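Local atomic coordinates of 4-hydroxybutyrate coenzyme A transferase (Shewanella oneidensis, PDB entry 2OAS), a protein that binds coenzyme A and probably transfers it between carboxylic acids such as acetate and 4-hydroxybutyrate. Residues K32-A37 with K145-I150; N151-R156 with E173-L178; G204-M209 with R296-V301; K226-H231 with K245-N250. One frame throughout, in Å; residues are numbered along the deposited sequence.

Interaction 1: residues K32-A37 with K145-I150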
# COMPACT_ATOMS: atom_id res chain seq x y z
N LYS A 32 -16.53 27.83 -7.94
CA LYS A 32 -16.73 28.94 -7.02
C LYS A 32 -18.02 29.74 -7.30
O LYS A 32 -18.77 30.06 -6.38
CB LYS A 32 -15.52 29.88 -7.09
CG LYS A 32 -15.53 30.96 -6.01
CD LYS A 32 -14.36 31.92 -6.15
CE LYS A 32 -14.41 32.98 -5.08
NZ LYS A 32 -15.74 33.65 -5.08
N VAL A 33 -18.25 30.05 -8.57
CA VAL A 33 -19.43 30.81 -8.96
C VAL A 33 -20.70 30.15 -8.48
O VAL A 33 -21.63 30.81 -8.01
CB VAL A 33 -19.52 30.96 -10.49
CG1 VAL A 33 -20.76 31.76 -10.86
CG2 VAL A 33 -18.29 31.65 -11.03
N LEU A 34 -20.76 28.83 -8.61
CA LEU A 34 -21.93 28.07 -8.19
C LEU A 34 -21.91 27.81 -6.70
O LEU A 34 -22.95 27.89 -6.06
CB LEU A 34 -21.97 26.73 -8.94
CG LEU A 34 -23.02 26.54 -10.04
CD1 LEU A 34 -23.24 27.82 -10.82
CD2 LEU A 34 -22.59 25.38 -10.97
N LEU A 35 -20.75 27.52 -6.15
CA LEU A 35 -20.66 27.24 -4.73
C LEU A 35 -21.00 28.48 -3.90
O LEU A 35 -21.51 28.35 -2.79
CB LEU A 35 -19.26 26.69 -4.38
CG LEU A 35 -18.88 25.26 -4.84
CD1 LEU A 35 -17.46 24.96 -4.42
CD2 LEU A 35 -19.81 24.20 -4.27
N ASP A 36 -20.73 29.68 -4.42
CA ASP A 36 -21.08 30.89 -3.67
C ASP A 36 -22.58 31.05 -3.66
O ASP A 36 -23.15 31.53 -2.69
CB ASP A 36 -20.42 32.14 -4.26
CG ASP A 36 -18.93 32.24 -3.91
OD1 ASP A 36 -18.45 31.43 -3.09
OD2 ASP A 36 -18.25 33.13 -4.46
N ALA A 37 -23.24 30.65 -4.74
CA ALA A 37 -24.69 30.77 -4.78
C ALA A 37 -25.31 29.75 -3.82
O ALA A 37 -26.37 29.98 -3.24
CB ALA A 37 -25.20 30.55 -6.19
N LYS A 145 -28.33 14.13 -10.99
CA LYS A 145 -28.47 15.27 -11.89
C LYS A 145 -27.17 16.07 -11.88
O LYS A 145 -26.40 15.98 -10.92
CB LYS A 145 -29.64 16.16 -11.47
CG LYS A 145 -29.50 16.80 -10.09
CD LYS A 145 -30.65 17.79 -9.87
CE LYS A 145 -30.62 18.42 -8.50
NZ LYS A 145 -30.91 17.43 -7.43
N ILE A 146 -26.91 16.84 -12.93
CA ILE A 146 -25.69 17.64 -12.98
C ILE A 146 -25.97 19.13 -13.17
O ILE A 146 -26.80 19.51 -13.99
CB ILE A 146 -24.76 17.16 -14.12
CG1 ILE A 146 -24.30 15.72 -13.85
CG2 ILE A 146 -23.54 18.06 -14.22
CD1 ILE A 146 -23.63 15.07 -15.03
N ILE A 147 -25.29 19.96 -12.39
CA ILE A 147 -25.43 21.41 -12.47
C ILE A 147 -24.06 21.93 -12.89
O ILE A 147 -23.10 21.89 -12.14
CB ILE A 147 -25.85 21.99 -11.11
CG1 ILE A 147 -27.28 21.52 -10.80
CG2 ILE A 147 -25.77 23.52 -11.12
CD1 ILE A 147 -27.76 21.91 -9.42
N ALA A 148 -23.98 22.42 -14.12
CA ALA A 148 -22.74 22.89 -14.69
C ALA A 148 -22.62 24.39 -14.84
O ALA A 148 -23.57 25.10 -15.13
CB ALA A 148 -22.53 22.24 -16.08
N HIS A 149 -21.40 24.86 -14.65
CA HIS A 149 -21.15 26.26 -14.79
C HIS A 149 -20.28 26.40 -16.02
O HIS A 149 -19.17 25.89 -16.05
CB HIS A 149 -20.45 26.78 -13.53
CG HIS A 149 -19.63 27.99 -13.76
ND1 HIS A 149 -20.09 29.07 -14.48
CD2 HIS A 149 -18.35 28.27 -13.42
CE1 HIS A 149 -19.12 29.97 -14.58
NE2 HIS A 149 -18.05 29.51 -13.94
N ILE A 150 -20.82 27.04 -17.05
CA ILE A 150 -20.07 27.22 -18.28
C ILE A 150 -19.17 28.44 -18.19
O ILE A 150 -19.63 29.58 -18.08
CB ILE A 150 -21.00 27.37 -19.48
CG1 ILE A 150 -21.86 26.11 -19.61
CG2 ILE A 150 -20.17 27.64 -20.73
CD1 ILE A 150 -22.86 26.16 -20.73
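V33 lies over one face of the H149 imidazole, its CB 4.1 Å from the ring centroid and only 12° off the ring normal, a CH-pi contact made nearly square on. With CG1 anti to the backbone N (chi1 -180°), the other methyl, CG2, is left on the histidine side, where it comes within 3.6 Å of H149 NE2 and meets CE1 a little farther off. The valine and histidine side chains cross at about a right angle. The next residue, L34, puts its two methyls against the stem of the same histidine: CD2 is 3.6 Å from H149 CB, and CD1 touches that carbon too. L34 CD2 also touches I147 CG2, 3.7 Å away. A148, between I147 and H149, turns its methyl to the far side. The segment axes of helix 32-37 and strand 145-150 pass 8.7 Å apart at 124°. L34 also touches I115 of strand 113-118, which places the helix against the parallel N-terminal sheet, as in an alpha/beta layered fold, and A9 of helix 9-13 flanks V33. H149 ND1 has a weak hydrogen bond to the carbonyl of Y172 on the adjoining strand. An alanine in place of H149 would probably leave V33 without its ring face and open a gap beside the L34 methyls. No hydrogen bond joins the two segments, and NE2 is buried here without a polar partner, so within these two segments the contact is apolar and ring-face in character.

Interaction 2: residues N151-R156 with E173-L178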
# COMPACT_ATOMS: atom_id res chain seq x y z
N ASN A 151 -17.86 28.19 -18.26
CA ASN A 151 -16.88 29.25 -18.16
C ASN A 151 -15.95 29.29 -19.34
O ASN A 151 -15.16 28.37 -19.53
CB ASN A 151 -16.06 29.07 -16.89
CG ASN A 151 -15.02 30.14 -16.71
OD1 ASN A 151 -14.95 31.10 -17.47
ND2 ASN A 151 -14.20 29.98 -15.67
N PRO A 152 -16.04 30.34 -20.15
CA PRO A 152 -15.20 30.52 -21.34
C PRO A 152 -13.71 30.50 -21.00
O PRO A 152 -12.87 30.37 -21.88
CB PRO A 152 -15.63 31.87 -21.87
CG PRO A 152 -17.07 31.90 -21.55
CD PRO A 152 -17.11 31.35 -20.13
N GLN A 153 -13.38 30.64 -19.71
CA GLN A 153 -11.99 30.65 -19.28
C GLN A 153 -11.50 29.22 -19.06
O GLN A 153 -10.30 28.96 -19.09
CB GLN A 153 -11.85 31.45 -17.98
CG GLN A 153 -12.37 32.87 -18.08
CD GLN A 153 -11.71 33.65 -19.22
OE1 GLN A 153 -12.37 34.46 -19.90
NE2 GLN A 153 -10.40 33.41 -19.44
N MSE A 154 -12.42 28.28 -18.87
CA MSE A 154 -12.00 26.91 -18.67
C MSE A 154 -11.40 26.37 -19.96
O MSE A 154 -12.06 26.35 -21.00
CB MSE A 154 -13.18 26.03 -18.24
CG MSE A 154 -12.80 24.62 -17.82
SE MSE A 154 -11.54 24.56 -16.33
CE MSE A 154 -12.73 24.38 -14.82
N PRO A 155 -10.13 25.95 -19.92
CA PRO A 155 -9.51 25.42 -21.12
C PRO A 155 -10.14 24.08 -21.53
O PRO A 155 -10.59 23.31 -20.69
CB PRO A 155 -8.03 25.31 -20.72
CG PRO A 155 -8.06 25.17 -19.23
CD PRO A 155 -9.15 26.10 -18.82
N ARG A 156 -10.17 23.82 -22.84
CA ARG A 156 -10.74 22.60 -23.42
C ARG A 156 -9.66 21.52 -23.44
O ARG A 156 -9.08 21.24 -24.49
CB ARG A 156 -11.20 22.89 -24.85
CG ARG A 156 -11.88 21.75 -25.59
CD ARG A 156 -12.41 22.29 -26.90
NE ARG A 156 -13.31 21.38 -27.59
CZ ARG A 156 -12.95 20.57 -28.58
NH1 ARG A 156 -11.68 20.56 -29.00
NH2 ARG A 156 -13.86 19.80 -29.17
N GLU A 173 -24.02 30.36 -17.40
CA GLU A 173 -22.80 30.78 -18.06
C GLU A 173 -22.25 32.15 -17.72
O GLU A 173 -22.97 33.15 -17.80
CB GLU A 173 -23.00 30.69 -19.57
CG GLU A 173 -21.80 31.14 -20.38
CD GLU A 173 -22.09 31.15 -21.87
OE1 GLU A 173 -22.93 31.97 -22.30
OE2 GLU A 173 -21.48 30.33 -22.60
N GLN A 174 -20.98 32.20 -17.36
CA GLN A 174 -20.31 33.46 -17.07
C GLN A 174 -18.80 33.23 -17.00
O GLN A 174 -18.35 32.19 -16.54
CB GLN A 174 -20.85 34.08 -15.77
CG GLN A 174 -20.02 33.82 -14.54
CD GLN A 174 -20.15 34.93 -13.51
OE1 GLN A 174 -21.24 35.21 -13.00
NE2 GLN A 174 -19.04 35.58 -13.21
N SER A 175 -18.03 34.18 -17.51
CA SER A 175 -16.58 34.07 -17.47
C SER A 175 -16.12 34.42 -16.07
O SER A 175 -16.50 35.46 -15.52
CB SER A 175 -15.92 35.05 -18.46
OG SER A 175 -16.13 34.65 -19.80
N ALA A 176 -15.30 33.55 -15.49
CA ALA A 176 -14.79 33.78 -14.15
C ALA A 176 -13.32 33.43 -14.16
O ALA A 176 -12.82 32.78 -15.07
CB ALA A 176 -15.53 32.91 -13.16
N SER A 177 -12.62 33.87 -13.12
CA SER A 177 -11.19 33.62 -13.00
C SER A 177 -10.92 32.24 -12.41
O SER A 177 -11.64 31.78 -11.53
CB SER A 177 -10.55 34.67 -12.10
OG SER A 177 -11.09 34.61 -10.79
N LEU A 178 -9.87 31.60 -12.89
CA LEU A 178 -9.47 30.30 -12.37
C LEU A 178 -8.37 30.56 -11.37
O LEU A 178 -7.50 31.40 -11.60
CB LEU A 178 -8.93 29.39 -13.47
CG LEU A 178 -9.92 28.87 -14.50
CD1 LEU A 178 -9.18 28.07 -15.55
CD2 LEU A 178 -10.98 28.02 -13.82
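N151 crosses to segment 173-178 with its whole side chain. Its CB lies near Q174 O; beyond it CG lies close to A176 N and O, and the two amide atoms bond the N-H and the C=O of that one residue. OD1 takes the A176 N-H, with N151 OD1 to A176 N 3.2 Å (163° at the hydrogen), while ND2 gives a bond to A176 O, also 3.2 Å. CG anti to the backbone N (chi1 -180°) carries the amide across to this residue. OD1 has a second donor, Q153 N at 2.8 Å, which closes an Asx turn; the two N-H groups reach the oxygen from opposite faces of the amide plane. A type I beta turn, N151 to M154, lies over the same residues. Around this polar centre the P152 ring rests on S175, with CG 3.4 Å from OG, and L178 CD1 touches P155 CD at 3.8 Å, while L178 CD2 faces the selenomethionine methyl CE of M154 at 4.2 Å. N151 ND2 also bonds Q117 OE1. The contact thus joins the loops that leave two neighbouring parallel strands, 145-150 and 170-173; M154 and L178 touch Q117 of strand 113-118, and V33 of helix 32-41 packs against A176.

Interaction 3: residues G204-M209 with R296-V301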
# COMPACT_ATOMS: atom_id res chain seq x y z
N GLY A 204 15.80 10.29 -19.42
CA GLY A 204 14.75 9.39 -19.85
C GLY A 204 13.79 8.96 -18.76
O GLY A 204 12.93 8.10 -19.00
N ASP A 205 13.94 9.54 -17.57
CA ASP A 205 13.07 9.22 -16.44
C ASP A 205 11.66 9.74 -16.65
O ASP A 205 11.46 10.80 -17.24
CB ASP A 205 13.63 9.83 -15.16
CG ASP A 205 14.68 8.96 -14.52
OD1 ASP A 205 15.14 7.97 -15.14
OD2 ASP A 205 15.06 9.27 -13.38
N CYS A 206 10.69 8.97 -16.17
CA CYS A 206 9.28 9.33 -16.29
C CYS A 206 8.81 9.98 -14.98
O CYS A 206 8.40 9.29 -14.04
CB CYS A 206 8.46 8.10 -16.58
SG CYS A 206 6.77 8.49 -16.90
N LEU A 207 8.85 11.31 -14.94
CA LEU A 207 8.50 12.08 -13.75
C LEU A 207 7.08 12.09 -13.22
O LEU A 207 6.09 11.96 -13.97
CB LEU A 207 8.92 13.54 -13.93
CG LEU A 207 10.35 13.88 -14.34
CD1 LEU A 207 10.45 15.38 -14.59
CD2 LEU A 207 11.31 13.43 -13.28
N GLN A 208 7.00 12.27 -11.91
CA GLN A 208 5.75 12.38 -11.19
C GLN A 208 6.05 13.24 -9.96
O GLN A 208 6.89 12.88 -9.13
CB GLN A 208 5.23 11.02 -10.78
CG GLN A 208 3.90 11.06 -10.04
CD GLN A 208 4.05 11.48 -8.57
OE1 GLN A 208 4.68 10.78 -7.77
NE2 GLN A 208 3.49 12.64 -8.22
N MSE A 209 5.37 14.39 -9.88
CA MSE A 209 5.56 15.34 -8.78
C MSE A 209 4.34 16.14 -8.39
O MSE A 209 3.31 16.09 -9.05
CB MSE A 209 6.61 16.35 -9.15
CG MSE A 209 8.01 15.84 -9.19
SE MSE A 209 9.09 17.32 -9.72
CE MSE A 209 9.56 16.64 -11.49
N ARG A 296 3.46 1.42 -13.55
CA ARG A 296 4.59 0.49 -13.70
C ARG A 296 4.90 0.19 -15.17
O ARG A 296 5.98 -0.32 -15.48
CB ARG A 296 4.28 -0.84 -12.99
CG ARG A 296 3.28 -1.72 -13.75
CD ARG A 296 2.99 -3.04 -13.01
NE ARG A 296 4.21 -3.79 -12.71
CZ ARG A 296 4.23 -4.96 -12.08
NH1 ARG A 296 3.10 -5.52 -11.68
NH2 ARG A 296 5.39 -5.56 -11.83
N LYS A 297 3.98 0.50 -16.08
CA LYS A 297 4.21 0.24 -17.50
C LYS A 297 5.33 1.10 -18.09
O LYS A 297 5.94 0.73 -19.09
CB LYS A 297 2.92 0.43 -18.32
CG LYS A 297 1.84 -0.62 -18.04
CD LYS A 297 0.60 -0.38 -18.87
CE LYS A 297 -0.46 -1.46 -18.59
NZ LYS A 297 -1.69 -1.26 -19.41
N ASN A 298 5.59 2.25 -17.48
CA ASN A 298 6.65 3.13 -17.95
C ASN A 298 7.94 2.86 -17.21
O ASN A 298 7.97 2.87 -15.97
CB ASN A 298 6.28 4.59 -17.75
CG ASN A 298 5.26 5.07 -18.73
OD1 ASN A 298 5.33 4.74 -19.92
ND2 ASN A 298 4.30 5.85 -18.26
N PRO A 299 9.03 2.64 -17.95
CA PRO A 299 10.35 2.37 -17.35
C PRO A 299 10.98 3.60 -16.73
O PRO A 299 10.71 4.73 -17.14
CB PRO A 299 11.16 1.84 -18.54
CG PRO A 299 10.54 2.56 -19.71
CD PRO A 299 9.07 2.46 -19.41
N ASN A 300 11.80 3.38 -15.72
CA ASN A 300 12.49 4.47 -15.04
C ASN A 300 11.58 5.54 -14.44
O ASN A 300 11.88 6.73 -14.51
CB ASN A 300 13.48 5.12 -16.02
CG ASN A 300 14.46 4.12 -16.58
OD1 ASN A 300 15.17 3.45 -15.84
ND2 ASN A 300 14.49 4.01 -17.91
N VAL A 301 10.47 5.12 -13.86
CA VAL A 301 9.56 6.07 -13.23
C VAL A 301 10.30 6.75 -12.07
O VAL A 301 11.06 6.11 -11.35
CB VAL A 301 8.30 5.34 -12.68
CG1 VAL A 301 7.60 6.21 -11.65
CG2 VAL A 301 7.36 5.02 -13.83
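N298 opens the contact, its CB and amide lying against the thiol of C206; C206 SG is 3.9 Å from N298 ND2, and SG anti to the backbone N (chi1 -174°) turns the sulfur to this side. ND2 is buried with no polar partner, whereas OD1 accepts from the backbone N of R254 and of F255. P299 adds its carbonyl oxygen, which faces C206 CB. N300 follows with positive backbone angles, and N300 O accepts from C206 N at 3.0 Å, a fairly straight bond (162° at the hydrogen) whose donor stands above the carbonyl plane. The same oxygen meets D205 CA in a CA-H...O contact. Here the chain enters strand 301-305, which runs parallel to strand 206-208 in the mixed sheet that also holds strands 346-350 and 382-385. CB of N300 lies 3.4 Å from D205 OD1, the two side chains crossing at about a right angle; that carboxylate has its main partner in R346, a salt bridge, and its OD2 accepts from R202 N. V301 completes the bridge with C206: its CA gives a CA-H...O contact to C206 O at 3.5 Å, and its CG2 sits 4.3 Å from C206 CB on the same face of the sheet, where A339 of helix 332-341 also packs against the valine.

Interaction 4: residues K226-H231 with K245-N250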
# COMPACT_ATOMS: atom_id res chain seq x y z
N LYS A 226 17.45 15.17 -20.34
CA LYS A 226 16.80 15.06 -21.64
C LYS A 226 15.97 13.79 -21.77
O LYS A 226 16.20 12.80 -21.08
CB LYS A 226 17.84 15.12 -22.76
CG LYS A 226 19.17 14.46 -22.44
CD LYS A 226 20.15 14.54 -23.62
CE LYS A 226 20.24 15.95 -24.22
NZ LYS A 226 20.66 16.99 -23.24
N ASP A 227 14.99 13.86 -22.66
CA ASP A 227 14.08 12.75 -22.93
C ASP A 227 13.28 12.35 -21.71
O ASP A 227 12.92 11.19 -21.54
CB ASP A 227 14.82 11.53 -23.46
CG ASP A 227 15.63 11.83 -24.70
OD1 ASP A 227 15.20 12.70 -25.49
OD2 ASP A 227 16.69 11.19 -24.88
N LEU A 228 13.01 13.33 -20.85
CA LEU A 228 12.23 13.08 -19.65
C LEU A 228 10.76 12.94 -20.00
O LEU A 228 10.26 13.61 -20.90
CB LEU A 228 12.43 14.21 -18.66
CG LEU A 228 13.44 14.01 -17.53
CD1 LEU A 228 14.67 13.27 -18.02
CD2 LEU A 228 13.81 15.37 -16.96
N GLY A 229 10.07 12.06 -19.29
CA GLY A 229 8.65 11.87 -19.54
C GLY A 229 7.82 12.40 -18.39
O GLY A 229 8.36 12.80 -17.36
N VAL A 230 6.51 12.40 -18.56
CA VAL A 230 5.61 12.89 -17.53
C VAL A 230 4.34 12.05 -17.41
O VAL A 230 3.59 11.89 -18.38
CB VAL A 230 5.23 14.39 -17.80
CG1 VAL A 230 4.09 14.82 -16.91
CG2 VAL A 230 6.44 15.29 -17.59
N HIS A 231 4.12 11.49 -16.23
CA HIS A 231 2.93 10.69 -15.91
C HIS A 231 2.71 10.98 -14.42
O HIS A 231 3.23 10.28 -13.55
CB HIS A 231 3.19 9.19 -16.11
CG HIS A 231 1.95 8.37 -15.98
ND1 HIS A 231 1.18 8.00 -17.07
CD2 HIS A 231 1.27 7.94 -14.89
CE1 HIS A 231 0.08 7.40 -16.66
NE2 HIS A 231 0.11 7.35 -15.34
N LYS A 245 11.94 23.81 -23.02
CA LYS A 245 13.39 23.64 -23.07
C LYS A 245 13.75 22.36 -23.82
O LYS A 245 14.92 22.09 -24.06
CB LYS A 245 13.96 23.59 -21.64
CG LYS A 245 14.80 24.80 -21.27
CD LYS A 245 14.04 26.08 -21.49
CE LYS A 245 14.96 27.30 -21.55
NZ LYS A 245 14.24 28.55 -22.01
N GLY A 246 12.75 21.56 -24.17
CA GLY A 246 13.02 20.32 -24.89
C GLY A 246 13.46 19.19 -23.98
O GLY A 246 13.62 18.05 -24.42
N VAL A 247 13.64 19.49 -22.69
CA VAL A 247 14.07 18.49 -21.71
C VAL A 247 13.05 17.38 -21.56
O VAL A 247 13.40 16.23 -21.31
CB VAL A 247 14.29 19.14 -20.33
CG1 VAL A 247 14.85 18.12 -19.36
CG2 VAL A 247 15.23 20.31 -20.46
N ILE A 248 11.77 17.73 -21.71
CA ILE A 248 10.67 16.77 -21.62
C ILE A 248 10.08 16.52 -23.01
O ILE A 248 9.73 17.47 -23.71
CB ILE A 248 9.56 17.31 -20.69
CG1 ILE A 248 10.04 17.32 -19.24
CG2 ILE A 248 8.30 16.51 -20.84
CD1 ILE A 248 9.04 17.87 -18.26
N ASN A 249 9.98 15.26 -23.40
CA ASN A 249 9.42 14.90 -24.70
C ASN A 249 8.66 13.58 -24.67
O ASN A 249 8.17 13.12 -25.70
CB ASN A 249 10.53 14.83 -25.75
CG ASN A 249 11.63 13.88 -25.35
OD1 ASN A 249 11.37 12.78 -24.89
ND2 ASN A 249 12.87 14.31 -25.54
N ASN A 250 8.58 12.96 -23.50
CA ASN A 250 7.82 11.72 -23.36
C ASN A 250 8.17 10.66 -24.39
O ASN A 250 7.36 9.78 -24.71
CB ASN A 250 6.32 12.04 -23.43
CG ASN A 250 5.90 13.06 -22.40
OD1 ASN A 250 6.06 12.83 -21.20
ND2 ASN A 250 5.37 14.18 -22.85
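N249 has CG between its backbone N and carbonyl carbon (chi1 55°), which swings the amide over D227, and N250 has CG anti to its carbonyl carbon (chi1 -56°), which brings OD1 up to the backbone of V230. Both lie just beyond helix 237-244, which ends in a Schellman motif at G246; the chain then meets the residues leading into strand 229-230, an outermost strand of the mixed sheet within this chain, by a single bridge, L228 with I248. L228 N donates a hydrogen bond to V247 O at 3.0 Å, and L228 O accepts from two successive amides, N249 N and N250 N. Beside this the leucine and V247 lie side by side, CD2 to CG1 3.8 Å, and V230 CG2 reaches I248 CD1 at 3.7 Å, against I239 of the helix. The amide of N249 donates through ND2 to D227 OD1 at 2.8 Å, using the anti lone pair of the carboxylate oxygen, while its OD1 accepts from T251 N. A leucine in place of N249 would probably leave the D227 carboxylate without this donor and the T251 amide without its acceptor. V230 N lies 2.7 Å from N250 OD1, nearly in line with the side-chain C=O (177°), though the bond is bent at the hydrogen.

How the interactions relate
Interactions 1 and 2 lie in the region of the parallel N-terminal sheet, interactions 3 and 4 at the mixed sheet that follows it in the chain; the centres of 1 and 3 are about 37 Å apart. In sequence, 1 closes before 2 opens, and both precede the other pair. Strand 145-150 runs on into the loop of interaction 2, centres about 12 Å apart, and I150 O probably bonds Q174 N. Interaction 4 falls between the segments of interaction 3, centres about 10 Å apart; G229 probably pairs with D205 and L207 on the neighbouring strand. Interactions 1 and 2 lie away from the annotated sites, whereas the V230 and V301 side chains are about 13 and 14 Å from bound coenzyme A, framework near the site without touching it.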